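Local coordinates for protein mediator of RNA polymerase II transcription subunit 6 (Schizosaccharomyces pombe, PDB 4H61) that serves as a subunit of the Mediator complex, the coactivator that relays signals from gene-specific regulators to the basal RNA polymerase II machinery, at residues F104-E108 and N109-A113. Residues are numbered along the deposited sequence; the frame is centred on the assembly and turned at random.
Sequences FVCNE and NIYMA
Tyr-111 reaches across a tight antiparallel hairpin and lays one ring face over Phe-104 CB, a CH-pi contact of 4.1 Å from that carbon to the ring centroid. Tyr-111 CG sits between its backbone N and carbonyl carbon (chi1 51°), which brings the ring over the partner strand, with Tyr-111 OH 3.7 Å from Cys-106 CB. The two aromatic planes stand at 80° in an oblique pairing, with Tyr-111 CE1 at the edge of the Phe-104 ring, 3.6 Å from CD2. Over a face of the Phe-104 ring lies the methyl of Ala-113, with CB 3.6 Å from the ring centroid, a second CH-pi contact. Replacing Phe-104 with an alanine would probably open a gap between Tyr-111 and Ala-113 and leave that methyl without its aromatic bed. Backbone hydrogen bonds pair Phe-104 with Tyr-111 and Cys-106 with Asn-109 in both directions, the latter closing the type I' turn of a two-residue beta hairpin through Asn-107 and Glu-108. On the other sheet face Val-105 and Ile-110 lie side by side, CG1 to CG1 4.1 Å, and pack on Tyr-31 of helix 28-33. Strand 109-112 borders the four-stranded antiparallel sheet; Phe-104 also touches Val-85 of strand 83-91 and meets Tyr-117 of helix 115-135 edge-to-face.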
ATOM      1  N   PHE A 104       6.014   6.210  -4.958  1.00114.24           N
ATOM      2  CA  PHE A 104       5.397   6.638  -6.206  1.00112.76           C
ATOM      3  C   PHE A 104       5.569   5.586  -7.289  1.00115.99           C
ATOM      4  O   PHE A 104       6.625   4.968  -7.411  1.00120.11           O
ATOM      5  CB  PHE A 104       5.988   7.966  -6.672  1.00107.95           C
ATOM      6  CG  PHE A 104       5.627   9.123  -5.790  1.00117.44           C
ATOM      7  CD1 PHE A 104       4.531   9.048  -4.943  1.00116.72           C
ATOM      8  CD2 PHE A 104       6.377  10.290  -5.807  1.00122.25           C
ATOM      9  CE1 PHE A 104       4.192  10.109  -4.128  1.00114.98           C
ATOM     10  CE2 PHE A 104       6.043  11.361  -4.996  1.00116.80           C
ATOM     11  CZ  PHE A 104       4.953  11.268  -4.156  1.00117.51           C
ATOM     12  N   VAL A 105       4.510   5.366  -8.052  1.00115.04           N
ATOM     13  CA  VAL A 105       4.596   4.565  -9.257  1.00113.07           C
ATOM     14  C   VAL A 105       4.320   5.519 -10.408  1.00120.79           C
ATOM     15  O   VAL A 105       3.179   5.680 -10.848  1.00121.77           O
ATOM     16  CB  VAL A 105       3.589   3.395  -9.254  1.00106.45           C
ATOM     17  CG1 VAL A 105       3.862   2.461 -10.419  1.00107.25           C
ATOM     18  CG2 VAL A 105       3.675   2.628  -7.947  1.00104.57           C
ATOM     19  N   CYS A 106       5.377   6.175 -10.866  1.00125.05           N
ATOM     20  CA  CYS A 106       5.258   7.206 -11.881  1.00130.08           C
ATOM     21  C   CYS A 106       5.877   6.723 -13.185  1.00133.48           C
ATOM     22  O   CYS A 106       7.077   6.454 -13.243  1.00135.26           O
ATOM     23  CB  CYS A 106       5.959   8.476 -11.398  1.00127.77           C
ATOM     24  SG  CYS A 106       5.563   9.943 -12.341  1.00161.67           S
ATOM     25  N   ASN A 107       5.054   6.612 -14.225  1.00134.52           N
ATOM     26  CA  ASN A 107       5.501   6.094 -15.519  1.00136.49           C
ATOM     27  C   ASN A 107       6.205   4.751 -15.406  1.00133.61           C
ATOM     28  O   ASN A 107       7.255   4.552 -16.007  1.00140.08           O
ATOM     29  CB  ASN A 107       6.415   7.096 -16.229  1.00140.04           C
ATOM     30  CG  ASN A 107       5.672   8.319 -16.711  1.00147.72           C
ATOM     31  OD1 ASN A 107       5.639   9.345 -16.029  1.00151.80           O
ATOM     32  ND2 ASN A 107       5.065   8.219 -17.891  1.00148.90           N
ATOM     33  N   GLU A 108       5.628   3.852 -14.615  1.00130.71           N
ATOM     34  CA  GLU A 108       6.163   2.503 -14.400  1.00132.40           C
ATOM     35  C   GLU A 108       7.446   2.483 -13.553  1.00127.87           C
ATOM     36  O   GLU A 108       8.033   1.422 -13.313  1.00121.11           O
ATOM     37  CB  GLU A 108       6.339   1.761 -15.730  1.00136.79           C
ATOM     38  CG  GLU A 108       5.040   1.630 -16.505  1.00144.55           C
ATOM     39  CD  GLU A 108       5.235   1.687 -18.004  1.00156.54           C
ATOM     40  OE1 GLU A 108       6.091   0.938 -18.524  1.00160.64           O
ATOM     41  OE2 GLU A 108       4.530   2.486 -18.661  1.00162.28           O
ATOM     42  N   ASN A 109       7.859   3.662 -13.097  1.00123.19           N
ATOM     43  CA  ASN A 109       8.979   3.790 -12.183  1.00121.99           C
ATOM     44  C   ASN A 109       8.493   3.814 -10.748  1.00123.67           C
ATOM     45  O   ASN A 109       7.652   4.638 -10.382  1.00126.65           O
ATOM     46  CB  ASN A 109       9.748   5.074 -12.462  1.00130.78           C
ATOM     47  CG  ASN A 109      10.975   4.842 -13.288  1.00141.36           C
ATOM     48  OD1 ASN A 109      10.891   4.452 -14.454  1.00146.59           O
ATOM     49  ND2 ASN A 109      12.139   5.087 -12.694  1.00143.91           N
ATOM     50  N   ILE A 110       9.022   2.910  -9.936  1.00115.47           N
ATOM     51  CA  ILE A 110       8.700   2.908  -8.525  1.00107.91           C
ATOM     52  C   ILE A 110       9.879   3.435  -7.708  1.00109.39           C
ATOM     53  O   ILE A 110      11.028   3.054  -7.940  1.00108.75           O
ATOM     54  CB  ILE A 110       8.313   1.504  -8.039  1.00106.04           C
ATOM     55  CG1 ILE A 110       7.312   0.869  -9.003  1.00111.92           C
ATOM     56  CG2 ILE A 110       7.750   1.564  -6.621  1.00 95.47           C
ATOM     57  CD1 ILE A 110       6.736  -0.451  -8.514  1.00110.06           C
ATOM     58  N   TYR A 111       9.583   4.321  -6.763  1.00106.08           N
ATOM     59  CA  TYR A 111      10.577   4.843  -5.838  1.00104.44           C
ATOM     60  C   TYR A 111       9.875   5.413  -4.604  1.00110.62           C
ATOM     61  O   TYR A 111       8.691   5.755  -4.665  1.00112.43           O
ATOM     62  CB  TYR A 111      11.443   5.910  -6.519  1.00105.93           C
ATOM     63  CG  TYR A 111      10.664   7.004  -7.224  1.00109.26           C
ATOM     64  CD1 TYR A 111      10.222   8.131  -6.532  1.00105.58           C
ATOM     65  CD2 TYR A 111      10.376   6.916  -8.584  1.00112.56           C
ATOM     66  CE1 TYR A 111       9.505   9.141  -7.175  1.00106.34           C
ATOM     67  CE2 TYR A 111       9.661   7.920  -9.236  1.00118.74           C
ATOM     68  CZ  TYR A 111       9.228   9.031  -8.524  1.00118.03           C
ATOM     69  OH  TYR A 111       8.516  10.029  -9.162  1.00127.04           O
ATOM     70  N   MET A 112      10.593   5.486  -3.482  1.00110.02           N
ATOM     71  CA  MET A 112      10.061   6.098  -2.260  1.00 97.80           C
ATOM     72  C   MET A 112       9.857   7.589  -2.483  1.00107.67           C
ATOM     73  O   MET A 112      10.670   8.255  -3.127  1.00115.94           O
ATOM     74  CB  MET A 112      11.010   5.893  -1.072  1.00 86.07           C
ATOM     75  CG  MET A 112      11.345   4.432  -0.767  1.00 94.12           C
ATOM     76  SD  MET A 112      12.540   4.176   0.578  1.00110.67           S
ATOM     77  CE  MET A 112      11.735   5.085   1.895  1.00107.37           C
ATOM     78  N   ALA A 113       8.758   8.107  -1.960  1.00110.93           N
ATOM     79  CA  ALA A 113       8.482   9.529  -2.047  1.00110.04           C
ATOM     80  C   ALA A 113       9.276  10.165  -0.930  1.00103.07           C
ATOM     81  O   ALA A 113       9.729   9.459  -0.027  1.00110.71           O
ATOM     82  CB  ALA A 113       7.003   9.776  -1.846  1.00114.69           C
TER